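PDB 3B9O: alkane monooxygenase from Geobacillus thermodenitrificans, which belongs to the luciferase-like monooxygenase family, a branch of the TIM-barrel enzymes, and binds flavin mononucleotide in a pocket of its barrel. Local coordinates for residues A[13-18]-A[75-80]; A[66-71]-A[317-322]; A[280-285]-A[378-383]; A[303-308]-A[339-344]. All blocks are in the same frame, centred on the assembly; numbering follows the deposited sequence.

Interaction 1: A[13-18]-A[75-80]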
loop_
_atom_site.group_PDB
_atom_site.type_symbol
_atom_site.label_atom_id
_atom_site.label_comp_id
_atom_site.label_asym_id
_atom_site.label_seq_id
_atom_site.Cartn_x
_atom_site.Cartn_y
_atom_site.Cartn_z
ATOM N N ASN A 13 0.645 -5.952 9.501
ATOM C CA ASN A 13 1.310 -6.556 10.651
ATOM C C ASN A 13 0.343 -6.526 11.878
ATOM O O ASN A 13 0.587 -5.818 12.862
ATOM C CB ASN A 13 2.602 -5.783 10.956
ATOM C CG ASN A 13 3.556 -6.548 11.826
ATOM O OD1 ASN A 13 4.685 -6.089 12.068
ATOM N ND2 ASN A 13 3.146 -7.755 12.270
ATOM N N CYS A 14 -0.735 -7.293 11.796
ATOM C CA CYS A 14 -1.747 -7.345 12.861
ATOM C C CYS A 14 -2.546 -8.611 12.688
ATOM O O CYS A 14 -2.253 -9.397 11.799
ATOM C CB CYS A 14 -2.677 -6.121 12.830
ATOM S SG CYS A 14 -3.743 -5.959 11.325
ATOM N N VAL A 15 -3.608 -8.762 13.473
ATOM C CA VAL A 15 -4.452 -9.953 13.385
ATOM C C VAL A 15 -5.567 -9.755 12.357
ATOM O O VAL A 15 -5.531 -10.399 11.280
ATOM C CB VAL A 15 -5.014 -10.370 14.778
ATOM C CG1 VAL A 15 -5.988 -11.567 14.660
ATOM C CG2 VAL A 15 -3.866 -10.601 15.772
ATOM N N GLY A 16 -6.536 -8.888 12.660
ATOM C CA GLY A 16 -7.674 -8.665 11.757
ATOM C C GLY A 16 -7.378 -7.441 10.926
ATOM O O GLY A 16 -7.309 -6.338 11.453
ATOM N N HIS A 17 -7.190 -7.649 9.620
ATOM C CA HIS A 17 -6.886 -6.577 8.676
ATOM C C HIS A 17 -8.168 -6.089 7.933
ATOM O O HIS A 17 -8.712 -5.032 8.257
ATOM C CB HIS A 17 -5.800 -7.054 7.702
ATOM C CG HIS A 17 -5.395 -6.031 6.676
ATOM N ND1 HIS A 17 -4.650 -6.366 5.559
ATOM C CD2 HIS A 17 -5.592 -4.691 6.608
ATOM C CE1 HIS A 17 -4.426 -5.274 4.841
ATOM N NE2 HIS A 17 -4.997 -4.249 5.448
ATOM N N ILE A 18 -8.650 -6.877 6.971
ATOM C CA ILE A 18 -9.849 -6.527 6.184
ATOM C C ILE A 18 -11.027 -7.490 6.466
ATOM O O ILE A 18 -12.139 -7.022 6.704
ATOM C CB ILE A 18 -9.577 -6.502 4.639
ATOM C CG1 ILE A 18 -8.465 -5.502 4.270
ATOM C CG2 ILE A 18 -10.880 -6.211 3.846
ATOM C CD1 ILE A 18 -8.754 -4.022 4.659
ATOM N N ARG A 75 -11.908 -6.499 20.971
ATOM C CA ARG A 75 -12.505 -7.858 21.041
ATOM C C ARG A 75 -12.391 -8.645 19.729
ATOM O O ARG A 75 -12.197 -9.865 19.708
ATOM C CB ARG A 75 -13.991 -7.767 21.446
ATOM C CG ARG A 75 -14.683 -9.112 21.756
ATOM C CD ARG A 75 -16.008 -8.889 22.572
ATOM N NE ARG A 75 -16.600 -7.575 22.282
ATOM C CZ ARG A 75 -16.814 -6.584 23.158
ATOM N NH1 ARG A 75 -16.557 -6.717 24.465
ATOM N NH2 ARG A 75 -17.324 -5.439 22.715
ATOM N N GLU A 76 -12.572 -7.930 18.630
ATOM C CA GLU A 76 -12.608 -8.547 17.300
ATOM C C GLU A 76 -11.228 -8.496 16.612
ATOM O O GLU A 76 -11.114 -8.852 15.434
ATOM C CB GLU A 76 -13.617 -7.782 16.438
ATOM C CG GLU A 76 -15.046 -7.821 16.954
ATOM C CD GLU A 76 -15.855 -8.987 16.398
ATOM O OE1 GLU A 76 -15.436 -9.611 15.394
ATOM O OE2 GLU A 76 -16.930 -9.263 16.969
ATOM N N ALA A 77 -10.211 -8.017 17.329
ATOM C CA ALA A 77 -8.848 -7.819 16.768
ATOM C C ALA A 77 -8.796 -6.974 15.462
ATOM O O ALA A 77 -8.033 -7.276 14.511
ATOM C CB ALA A 77 -8.147 -9.164 16.595
ATOM N N VAL A 78 -9.593 -5.918 15.446
ATOM C CA VAL A 78 -9.707 -5.009 14.293
ATOM C C VAL A 78 -8.512 -4.038 14.263
ATOM O O VAL A 78 -8.588 -2.917 14.758
ATOM C CB VAL A 78 -11.113 -4.272 14.285
ATOM C CG1 VAL A 78 -11.171 -3.174 13.180
ATOM C CG2 VAL A 78 -12.245 -5.288 14.110
ATOM N N GLN A 79 -7.375 -4.518 13.732
ATOM C CA GLN A 79 -6.167 -3.695 13.564
ATOM C C GLN A 79 -5.535 -3.251 14.889
ATOM O O GLN A 79 -4.735 -2.342 14.920
ATOM C CB GLN A 79 -6.420 -2.526 12.602
ATOM C CG GLN A 79 -6.529 -3.064 11.157
ATOM C CD GLN A 79 -6.803 -2.030 10.074
ATOM O OE1 GLN A 79 -6.306 -0.903 10.114
ATOM N NE2 GLN A 79 -7.585 -2.431 9.074
ATOM N N ILE A 80 -5.936 -3.929 15.972
ATOM C CA ILE A 80 -5.313 -3.834 17.303
ATOM C C ILE A 80 -5.372 -5.274 17.881
ATOM O O ILE A 80 -6.384 -5.947 17.772
ATOM C CB ILE A 80 -5.980 -2.727 18.206
ATOM C CG1 ILE A 80 -5.112 -2.455 19.470
ATOM C CG2 ILE A 80 -7.483 -3.079 18.508
ATOM C CD1 ILE A 80 -5.509 -1.260 20.329
HETATM O O HOH W 1 -4.947 -6.983 15.124
#
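Gln-79 stretches its side chain along the backbone of segment 13-18, its CG passing 3.4 Å from Gly-16 O and 4.0 Å from Cys-14 SG. With CG beside its own backbone N (chi1 -72°) and the chain extended beyond, the amide is carried on to the next carbonyl, where NE2 donates to His-17 O at 3.0 Å. That bond is fairly straight (155°) and lies close to the amide plane, though the donor is tilted from the plane of the carbonyl. The same NE2 meets the edge of the His-17 imidazole at CD2. Both ends of the amide are used, for OE1 is bonded to Tyr-63 OH; a glutamine suits this place because it can donate to a main-chain carbonyl and accept from a phenol at once. Main chain meets main chain at Gly-16, which forms a single bridge with Val-78: Gln-79 N gives to Gly-16 O (2.9 Å), and Gly-16 N makes a weak bond to Ala-77 O (2.9 Å). Glycine suits the spot because Ala-77 O lies close against its CA, and with no side chain between them the two backbones come this near.

Ala-77 closes helix 71-75 in a Schellman motif, with positive phi, and Val-78 then centres an inverse gamma turn; together they turn the chain so that its carbonyl and amide groups face the loop after barrel strand 6-12. The small methyl of Ala-77 rests on Val-15 CG1 at 3.8 Å. Water 1 accepts from Val-15 N and donates to Ala-77 O. The His-17 side chain lies about 6 Å from the flavin mononucleotide.

Interaction 2: A[66-71]-A[317-322]; sequences YRQSRD and GYDLSK
Leu-320 N lies at the edge of the Tyr-66 ring, 4.2 Å from Tyr-66 CD1, while Arg-67 CG lies over the centre of one ring face. Asp-319 brings its carboxylate up at a steep tilt, the two planes 76° apart, and OD1 comes within 3.6 Å of Tyr-66 CD1. The small Ser-321 CB touches both Tyr-66 CE1 and Arg-67 CG, the latter at 3.7 Å. The phenol oxygen is bonded away from this contact, to Glu-306 OE1 on helix 305-316.

One oxygen does most of the polar work. Asp-319 OD1 accepts from Arg-67 N (3.0 Å, 162°), which arrives from above the carboxylate plane; it also takes Ser-321 N, and Ser-321 OG at 2.8 Å on its syn side. Asp-319 CG stands opposite the backbone N (chi1 174°), which swings the carboxylate across to the other loop. Three donors fix its rotation, and their pull would probably favour the charged form. Aspartate fits because its short arm can bond to its own loop and to a neighbour: OD1 with Ser-321 N forms an Asx turn, and the bond from Arg-67 N ties the loop after strand 53-57 to the one after helix 305-316.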
loop_
_atom_site.group_PDB
_atom_site.type_symbol
_atom_site.label_atom_id
_atom_site.label_comp_id
_atom_site.label_asym_id
_atom_site.label_seq_id
_atom_site.Cartn_x
_atom_site.Cartn_y
_atom_site.Cartn_z
ATOM N N TYR A 66 -16.855 3.408 16.329
ATOM C CA TYR A 66 -18.059 2.624 16.516
ATOM C C TYR A 66 -18.296 2.326 18.017
ATOM O O TYR A 66 -17.396 1.862 18.735
ATOM C CB TYR A 66 -17.999 1.363 15.663
ATOM C CG TYR A 66 -19.135 0.380 15.878
ATOM C CD1 TYR A 66 -20.441 0.681 15.482
ATOM C CD2 TYR A 66 -18.898 -0.852 16.476
ATOM C CE1 TYR A 66 -21.474 -0.234 15.675
ATOM C CE2 TYR A 66 -19.909 -1.766 16.676
ATOM C CZ TYR A 66 -21.204 -1.446 16.281
ATOM O OH TYR A 66 -22.208 -2.373 16.461
ATOM N N ARG A 67 -19.517 2.643 18.471
ATOM C CA ARG A 67 -19.925 2.635 19.886
ATOM C C ARG A 67 -19.042 3.467 20.807
ATOM O O ARG A 67 -18.959 3.199 22.012
ATOM C CB ARG A 67 -20.108 1.202 20.403
ATOM C CG ARG A 67 -21.011 0.362 19.479
ATOM C CD ARG A 67 -21.143 -1.063 19.904
ATOM N NE ARG A 67 -21.661 -1.149 21.261
ATOM C CZ ARG A 67 -22.875 -1.597 21.595
ATOM N NH1 ARG A 67 -23.738 -2.033 20.663
ATOM N NH2 ARG A 67 -23.215 -1.617 22.876
ATOM N N GLN A 68 -18.367 4.461 20.236
ATOM C CA GLN A 68 -17.572 5.427 20.995
ATOM C C GLN A 68 -16.413 4.831 21.829
ATOM O O GLN A 68 -15.885 5.458 22.751
ATOM C CB GLN A 68 -18.531 6.293 21.852
ATOM C CG GLN A 68 -19.521 7.101 20.984
ATOM C CD GLN A 68 -18.791 7.904 19.910
ATOM O OE1 GLN A 68 -19.061 7.757 18.705
ATOM N NE2 GLN A 68 -17.839 8.732 20.333
ATOM N N SER A 69 -16.011 3.623 21.482
ATOM C CA SER A 69 -15.037 2.898 22.263
ATOM C C SER A 69 -14.210 2.020 21.335
ATOM O O SER A 69 -14.707 1.527 20.326
ATOM C CB SER A 69 -15.777 2.021 23.275
ATOM O OG SER A 69 -14.891 1.192 23.967
ATOM N N ARG A 70 -12.953 1.806 21.722
ATOM C CA ARG A 70 -12.088 0.831 21.074
ATOM C C ARG A 70 -12.504 -0.598 21.381
ATOM O O ARG A 70 -11.976 -1.512 20.783
ATOM C CB ARG A 70 -10.650 1.029 21.558
ATOM C CG ARG A 70 -10.485 0.719 23.055
ATOM C CD ARG A 70 -9.047 0.889 23.541
ATOM N NE ARG A 70 -8.955 0.516 24.964
ATOM C CZ ARG A 70 -9.121 1.386 25.957
ATOM N NH1 ARG A 70 -9.310 2.676 25.669
ATOM N NH2 ARG A 70 -9.060 0.968 27.221
ATOM N N ASP A 71 -13.422 -0.806 22.324
ATOM C CA ASP A 71 -13.681 -2.177 22.815
ATOM C C ASP A 71 -14.064 -3.209 21.757
ATOM O O ASP A 71 -13.645 -4.357 21.846
ATOM C CB ASP A 71 -14.677 -2.227 24.007
ATOM C CG ASP A 71 -14.116 -1.555 25.288
ATOM O OD1 ASP A 71 -12.929 -1.156 25.352
ATOM O OD2 ASP A 71 -14.892 -1.400 26.249
ATOM N N GLY A 317 -15.626 7.578 9.955
ATOM C CA GLY A 317 -15.928 8.558 10.994
ATOM C C GLY A 317 -17.360 8.461 11.504
ATOM O O GLY A 317 -17.703 9.128 12.481
ATOM N N TYR A 318 -18.164 7.612 10.851
ATOM C CA TYR A 318 -19.566 7.349 11.214
ATOM C C TYR A 318 -19.699 6.182 12.190
ATOM O O TYR A 318 -19.341 5.023 11.870
ATOM C CB TYR A 318 -20.446 7.072 9.977
ATOM C CG TYR A 318 -20.661 8.309 9.125
ATOM C CD1 TYR A 318 -19.864 8.554 8.004
ATOM C CD2 TYR A 318 -21.655 9.257 9.464
ATOM C CE1 TYR A 318 -20.044 9.720 7.229
ATOM C CE2 TYR A 318 -21.844 10.417 8.703
ATOM C CZ TYR A 318 -21.038 10.641 7.589
ATOM O OH TYR A 318 -21.220 11.781 6.841
ATOM N N ASP A 319 -20.229 6.507 13.373
ATOM C CA ASP A 319 -20.595 5.510 14.360
ATOM C C ASP A 319 -22.049 5.065 14.151
ATOM O O ASP A 319 -22.972 5.747 14.616
ATOM C CB ASP A 319 -20.413 6.078 15.784
ATOM C CG ASP A 319 -20.913 5.129 16.855
ATOM O OD1 ASP A 319 -21.341 4.013 16.523
ATOM O OD2 ASP A 319 -20.879 5.484 18.042
ATOM N N LEU A 320 -22.253 3.916 13.500
ATOM C CA LEU A 320 -23.610 3.480 13.115
ATOM C C LEU A 320 -24.522 3.029 14.269
ATOM O O LEU A 320 -25.717 2.746 14.047
ATOM C CB LEU A 320 -23.562 2.354 12.068
ATOM C CG LEU A 320 -22.860 2.656 10.743
ATOM C CD1 LEU A 320 -22.995 1.480 9.781
ATOM C CD2 LEU A 320 -23.399 3.955 10.118
ATOM N N SER A 321 -23.961 2.935 15.480
ATOM C CA SER A 321 -24.720 2.457 16.644
ATOM C C SER A 321 -25.625 3.593 17.055
ATOM O O SER A 321 -26.677 3.368 17.663
ATOM C CB SER A 321 -23.790 2.074 17.798
ATOM O OG SER A 321 -23.252 3.231 18.393
ATOM N N LYS A 322 -25.166 4.800 16.707
ATOM C CA LYS A 322 -25.842 6.083 16.874
ATOM C C LYS A 322 -26.981 6.378 15.891
ATOM O O LYS A 322 -27.394 7.535 15.780
ATOM C CB LYS A 322 -24.835 7.212 16.665
ATOM C CG LYS A 322 -23.887 7.445 17.800
ATOM C CD LYS A 322 -23.536 8.910 17.907
ATOM C CE LYS A 322 -22.427 9.314 16.961
ATOM N NZ LYS A 322 -21.503 10.283 17.638
#

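Interaction 3: A[280-285]-A[378-383]; sequences GICVIV and VQYVSP
Ile-281 and Val-378 are joined through their backbones: Val-378 N donates to Ile-281 O over 2.9 Å, and the N-H points almost straight at the oxygen (171°). This is the one hydrogen bond between the segments, and beyond it the two chains part, so that side chains fill the widening angle.

The apolar contacts come first from Cys-282 and Val-378. Cys-282 SG, set beside its own backbone N, touches Val-378 CB at 3.6 Å; a small thiol on one side and a compact branched chain on the other suit a place so near the backbone bond. Farther along, Ile-284 runs about at right angles to Tyr-380. Its CD1 presses on Tyr-380 CE2 at 3.4 Å, and CG1 lies 3.6 Å from both Tyr-380 CE2 and CD2, a tight fit that the long isoleucine branch makes possible.

A sulfur-aromatic contact ties the two groups together. Cys-282 SG is 4.8 Å from the centroid of the Tyr-380 ring, approaching obliquely, 35° from the ring normal, while Cys-282 CB lies 3.6 Å from Tyr-380 OH. Tyrosine suits the place because its ring packs in the buried cluster while its oxygen is hydrogen-bonded to Leu-344 O.

Strand 276-285 is a parallel neighbour of strand 374-378 in the TIM-barrel sheet, and the contact lies where the second strand gives way to the loop leading to helix 384-399. Strand 350-354 borders 276-285 as well, supplying Leu-351 to Cys-282, Ile-284 and Tyr-380, while helix 289-302 covers Ile-284 with Leu-296 and Phe-299.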
loop_
_atom_site.group_PDB
_atom_site.type_symbol
_atom_site.label_atom_id
_atom_site.label_comp_id
_atom_site.label_asym_id
_atom_site.label_seq_id
_atom_site.Cartn_x
_atom_site.Cartn_y
_atom_site.Cartn_z
ATOM N N GLY A 280 -8.059 -3.056 -5.767
ATOM C CA GLY A 280 -8.118 -4.178 -4.824
ATOM C C GLY A 280 -8.930 -5.296 -5.477
ATOM O O GLY A 280 -9.774 -5.050 -6.359
ATOM N N ILE A 281 -8.655 -6.538 -5.083
ATOM C CA ILE A 281 -9.468 -7.681 -5.508
ATOM C C ILE A 281 -9.364 -8.765 -4.443
ATOM O O ILE A 281 -8.301 -8.990 -3.869
ATOM C CB ILE A 281 -9.039 -8.241 -6.925
ATOM C CG1 ILE A 281 -10.020 -9.364 -7.386
ATOM C CG2 ILE A 281 -7.610 -8.693 -6.926
ATOM C CD1 ILE A 281 -9.970 -9.699 -8.868
ATOM N N CYS A 282 -10.491 -9.401 -4.151
ATOM C CA CYS A 282 -10.514 -10.601 -3.327
ATOM C C CYS A 282 -10.831 -11.774 -4.251
ATOM O O CYS A 282 -11.718 -11.685 -5.103
ATOM C CB CYS A 282 -11.574 -10.514 -2.228
ATOM S SG CYS A 282 -11.655 -8.977 -1.280
ATOM N N VAL A 283 -10.066 -12.855 -4.131
ATOM C CA VAL A 283 -10.209 -13.969 -5.051
ATOM C C VAL A 283 -10.520 -15.209 -4.222
ATOM O O VAL A 283 -9.823 -15.492 -3.252
ATOM C CB VAL A 283 -8.913 -14.207 -5.899
ATOM C CG1 VAL A 283 -9.017 -15.516 -6.641
ATOM C CG2 VAL A 283 -8.659 -12.991 -6.884
ATOM N N ILE A 284 -11.585 -15.920 -4.584
ATOM C CA ILE A 284 -11.875 -17.211 -3.993
ATOM C C ILE A 284 -11.966 -18.157 -5.181
ATOM O O ILE A 284 -12.909 -18.072 -6.015
ATOM C CB ILE A 284 -13.203 -17.230 -3.200
ATOM C CG1 ILE A 284 -13.172 -16.263 -2.004
ATOM C CG2 ILE A 284 -13.524 -18.689 -2.747
ATOM C CD1 ILE A 284 -14.597 -15.913 -1.438
ATOM N N VAL A 285 -10.986 -19.040 -5.290
ATOM C CA VAL A 285 -10.810 -19.853 -6.492
ATOM C C VAL A 285 -10.843 -21.369 -6.178
ATOM O O VAL A 285 -10.401 -21.824 -5.095
ATOM C CB VAL A 285 -9.537 -19.412 -7.292
ATOM C CG1 VAL A 285 -8.245 -19.697 -6.513
ATOM C CG2 VAL A 285 -9.474 -20.062 -8.702
ATOM N N VAL A 378 -6.319 -8.977 -1.754
ATOM C CA VAL A 378 -6.860 -8.932 -0.424
ATOM C C VAL A 378 -7.095 -10.372 0.062
ATOM O O VAL A 378 -7.588 -11.228 -0.709
ATOM C CB VAL A 378 -8.224 -8.135 -0.404
ATOM C CG1 VAL A 378 -8.794 -8.042 1.028
ATOM C CG2 VAL A 378 -8.041 -6.715 -1.011
ATOM N N GLN A 379 -6.762 -10.627 1.330
ATOM C CA GLN A 379 -6.903 -11.965 1.915
ATOM C C GLN A 379 -8.212 -12.165 2.689
ATOM O O GLN A 379 -8.634 -11.288 3.420
ATOM C CB GLN A 379 -5.743 -12.233 2.870
ATOM C CG GLN A 379 -4.354 -12.139 2.211
ATOM C CD GLN A 379 -3.258 -12.318 3.247
ATOM O OE1 GLN A 379 -2.643 -11.345 3.683
ATOM N NE2 GLN A 379 -3.036 -13.542 3.670
ATOM N N TYR A 380 -8.819 -13.335 2.529
ATOM C CA TYR A 380 -9.855 -13.795 3.441
ATOM C C TYR A 380 -9.263 -14.750 4.474
ATOM O O TYR A 380 -9.724 -14.793 5.611
ATOM C CB TYR A 380 -10.961 -14.546 2.700
ATOM C CG TYR A 380 -11.887 -13.690 1.882
ATOM C CD1 TYR A 380 -12.634 -12.669 2.462
ATOM C CD2 TYR A 380 -12.073 -13.950 0.529
ATOM C CE1 TYR A 380 -13.527 -11.875 1.694
ATOM C CE2 TYR A 380 -12.959 -13.176 -0.246
ATOM C CZ TYR A 380 -13.685 -12.143 0.356
ATOM O OH TYR A 380 -14.545 -11.363 -0.400
ATOM N N VAL A 381 -8.275 -15.546 4.052
ATOM C CA VAL A 381 -7.596 -16.454 4.971
ATOM C C VAL A 381 -6.109 -16.471 4.638
ATOM O O VAL A 381 -5.728 -16.338 3.467
ATOM C CB VAL A 381 -8.295 -17.900 4.978
ATOM C CG1 VAL A 381 -8.065 -18.637 3.673
ATOM C CG2 VAL A 381 -7.818 -18.726 6.109
ATOM N N SER A 382 -5.278 -16.569 5.672
ATOM C CA SER A 382 -3.827 -16.711 5.521
ATOM C C SER A 382 -3.353 -18.123 5.901
ATOM O O SER A 382 -3.593 -18.579 7.004
ATOM C CB SER A 382 -3.119 -15.695 6.411
ATOM O OG SER A 382 -3.581 -14.386 6.106
ATOM N N PRO A 383 -2.570 -18.772 5.028
ATOM C CA PRO A 383 -2.129 -18.342 3.704
ATOM C C PRO A 383 -3.003 -18.826 2.539
ATOM O O PRO A 383 -2.591 -18.680 1.395
ATOM C CB PRO A 383 -0.742 -19.004 3.597
ATOM C CG PRO A 383 -0.963 -20.323 4.284
ATOM C CD PRO A 383 -1.908 -20.020 5.438
#

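Interaction 4: A[303-308]-A[339-344]; sequences WSLEGH and NNMSKL
Met-341, in the last turn of helix 334-341, meets segment 303-308 with both its backbone and its side chain. Its carbonyl oxygen takes a hydrogen bond from Trp-303 NE1 (2.8 Å, 161°), and the acceptor lies almost in the indole plane. A carbonyl in the last turn of a helix often lacks an amide partner from the chain beyond, and the indole N-H supplies one. The side chain runs extended through SD, laying CG on His-308 CB at 3.9 Å and SD against the His-308 backbone, and the bend comes after, at CE; the flexible thioether follows the helix surface. Leu-305 CD2 touches Met-341 CB on this side.

Ser-342 comes next, its CB packed 3.9 Å from Leu-305 CD2, a small residue where the two backbones approach most closely. Its carbonyl, near Trp-303 CD1, is bonded to Gln-300 NE2.

At Lys-343 the main chain passes over one face of the indole, its carbonyl carbon near the rim, while the side chain points away.

Leu-344 completes the cover of that face. Its CA stands 4.2 Å from the centroid of the six-membered ring, only 11° from the ring normal, a CH-pi contact, and CD2 presses on Trp-303 CE3 at a tight 3.2 Å. Trp-303 holds its ring in this slot with CG anti to the backbone N (chi1 -166°); His-308 NE2 lies over the opposite face.

The arrangement packs the start of helix 305-316, with Ser-304 at the N-cap position, against the C-terminal end of helix 334-341, in the long connection between TIM-barrel strands 276-285 and 350-354.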
loop_
_atom_site.group_PDB
_atom_site.type_symbol
_atom_site.label_atom_id
_atom_site.label_comp_id
_atom_site.label_asym_id
_atom_site.label_seq_id
_atom_site.Cartn_x
_atom_site.Cartn_y
_atom_site.Cartn_z
ATOM N N TRP A 303 -17.624 -14.380 8.968
ATOM C CA TRP A 303 -17.639 -12.931 8.728
ATOM C C TRP A 303 -18.321 -12.268 9.900
ATOM O O TRP A 303 -19.476 -12.610 10.209
ATOM C CB TRP A 303 -18.409 -12.625 7.458
ATOM C CG TRP A 303 -18.270 -11.240 6.845
ATOM C CD1 TRP A 303 -19.204 -10.220 6.864
ATOM C CD2 TRP A 303 -17.187 -10.773 6.031
ATOM N NE1 TRP A 303 -18.738 -9.145 6.148
ATOM C CE2 TRP A 303 -17.512 -9.462 5.614
ATOM C CE3 TRP A 303 -15.957 -11.327 5.634
ATOM C CZ2 TRP A 303 -16.655 -8.702 4.803
ATOM C CZ3 TRP A 303 -15.100 -10.565 4.827
ATOM C CH2 TRP A 303 -15.461 -9.270 4.421
ATOM N N SER A 304 -17.597 -11.356 10.564
ATOM C CA SER A 304 -18.091 -10.734 11.787
ATOM C C SER A 304 -18.592 -9.340 11.513
ATOM O O SER A 304 -17.810 -8.409 11.352
ATOM C CB SER A 304 -17.029 -10.669 12.885
ATOM O OG SER A 304 -17.592 -10.074 14.053
ATOM N N LEU A 305 -19.915 -9.202 11.484
ATOM C CA LEU A 305 -20.548 -7.900 11.285
ATOM C C LEU A 305 -20.009 -6.833 12.249
ATOM O O LEU A 305 -19.767 -5.699 11.849
ATOM C CB LEU A 305 -22.076 -8.030 11.404
ATOM C CG LEU A 305 -22.952 -6.898 10.851
ATOM C CD1 LEU A 305 -23.475 -6.016 11.938
ATOM C CD2 LEU A 305 -22.265 -6.065 9.740
ATOM N N GLU A 306 -19.837 -7.199 13.518
ATOM C CA GLU A 306 -19.403 -6.252 14.532
ATOM C C GLU A 306 -17.967 -5.722 14.291
ATOM O O GLU A 306 -17.691 -4.527 14.443
ATOM C CB GLU A 306 -19.554 -6.908 15.910
ATOM C CG GLU A 306 -19.879 -5.935 17.026
ATOM C CD GLU A 306 -21.325 -5.380 17.021
ATOM O OE1 GLU A 306 -21.571 -4.410 17.752
ATOM O OE2 GLU A 306 -22.201 -5.871 16.306
ATOM N N GLY A 307 -17.071 -6.617 13.884
ATOM C CA GLY A 307 -15.732 -6.220 13.473
ATOM C C GLY A 307 -15.757 -5.276 12.288
ATOM O O GLY A 307 -15.112 -4.226 12.308
ATOM N N HIS A 308 -16.562 -5.617 11.276
ATOM C CA HIS A 308 -16.748 -4.672 10.160
ATOM C C HIS A 308 -17.341 -3.336 10.534
ATOM O O HIS A 308 -16.911 -2.328 10.021
ATOM C CB HIS A 308 -17.515 -5.310 9.019
ATOM C CG HIS A 308 -16.794 -6.484 8.452
ATOM N ND1 HIS A 308 -15.769 -6.349 7.550
ATOM C CD2 HIS A 308 -16.890 -7.805 8.724
ATOM C CE1 HIS A 308 -15.296 -7.540 7.245
ATOM N NE2 HIS A 308 -15.957 -8.441 7.947
ATOM N N ASN A 339 -26.684 -4.010 6.229
ATOM C CA ASN A 339 -26.976 -5.246 5.493
ATOM C C ASN A 339 -25.928 -5.597 4.399
ATOM O O ASN A 339 -25.601 -6.776 4.196
ATOM C CB ASN A 339 -28.391 -5.173 4.905
ATOM C CG ASN A 339 -28.853 -6.492 4.314
ATOM O OD1 ASN A 339 -29.167 -6.570 3.120
ATOM N ND2 ASN A 339 -28.892 -7.539 5.138
ATOM N N ASN A 340 -25.411 -4.577 3.708
ATOM C CA ASN A 340 -24.355 -4.747 2.703
ATOM C C ASN A 340 -23.048 -5.193 3.351
ATOM O O ASN A 340 -22.218 -5.867 2.741
ATOM C CB ASN A 340 -24.085 -3.430 1.970
ATOM C CG ASN A 340 -25.211 -3.025 1.032
ATOM O OD1 ASN A 340 -26.073 -3.831 0.672
ATOM N ND2 ASN A 340 -25.204 -1.762 0.624
ATOM N N MET A 341 -22.882 -4.777 4.594
ATOM C CA MET A 341 -21.672 -5.008 5.361
ATOM C C MET A 341 -21.562 -6.436 5.932
ATOM O O MET A 341 -20.455 -6.901 6.229
ATOM C CB MET A 341 -21.624 -3.985 6.488
ATOM C CG MET A 341 -20.251 -3.608 6.910
ATOM S SD MET A 341 -20.381 -2.552 8.337
ATOM C CE MET A 341 -20.910 -0.998 7.592
ATOM N N SER A 342 -22.686 -7.131 6.096
ATOM C CA SER A 342 -22.617 -8.515 6.573
ATOM C C SER A 342 -22.427 -9.524 5.438
ATOM O O SER A 342 -22.528 -10.738 5.650
ATOM C CB SER A 342 -23.795 -8.887 7.493
ATOM O OG SER A 342 -25.038 -8.496 6.945
ATOM N N LYS A 343 -22.110 -9.009 4.248
ATOM C CA LYS A 343 -21.833 -9.831 3.064
ATOM C C LYS A 343 -20.369 -9.687 2.581
ATOM O O LYS A 343 -19.789 -8.595 2.672
ATOM C CB LYS A 343 -22.827 -9.482 1.945
ATOM C CG LYS A 343 -24.293 -9.460 2.415
ATOM C CD LYS A 343 -25.302 -9.305 1.272
ATOM C CE LYS A 343 -25.101 -8.008 0.478
ATOM N NZ LYS A 343 -26.350 -7.623 -0.257
ATOM N N LEU A 344 -19.791 -10.785 2.071
ATOM C CA LEU A 344 -18.372 -10.835 1.657
ATOM C C LEU A 344 -17.973 -9.911 0.503
ATOM O O LEU A 344 -16.799 -9.516 0.405
ATOM C CB LEU A 344 -17.918 -12.261 1.305
ATOM C CG LEU A 344 -17.881 -13.403 2.316
ATOM C CD1 LEU A 344 -16.583 -14.163 2.179
ATOM C CD2 LEU A 344 -18.049 -12.912 3.722
#

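In the fold
Interaction 3 is the most buried, almost all side-chain packing, with one backbone bond where strand 374-378 ends. Interactions 1, 2 and 4 are partly buried; interaction 2, with four exposed residues and the farthest from the chain's centre, is the nearest to surface and is centred on a carboxylate, with a few small apolar touches. Interaction 1 is mostly backbone and amide bonding, interaction 4 chiefly indole packing. The segments 303-308 and 339-344 join the other three: Ser-304 bonds to Glu-76 of interaction 1, Glu-306 to Tyr-66 of interaction 2, and Leu-344 to Tyr-380 of interaction 3. Helix 71-75 lies between segments 66-71 and 75-80, and Ile-18 packs on Val-378, linking interactions 1 and 3.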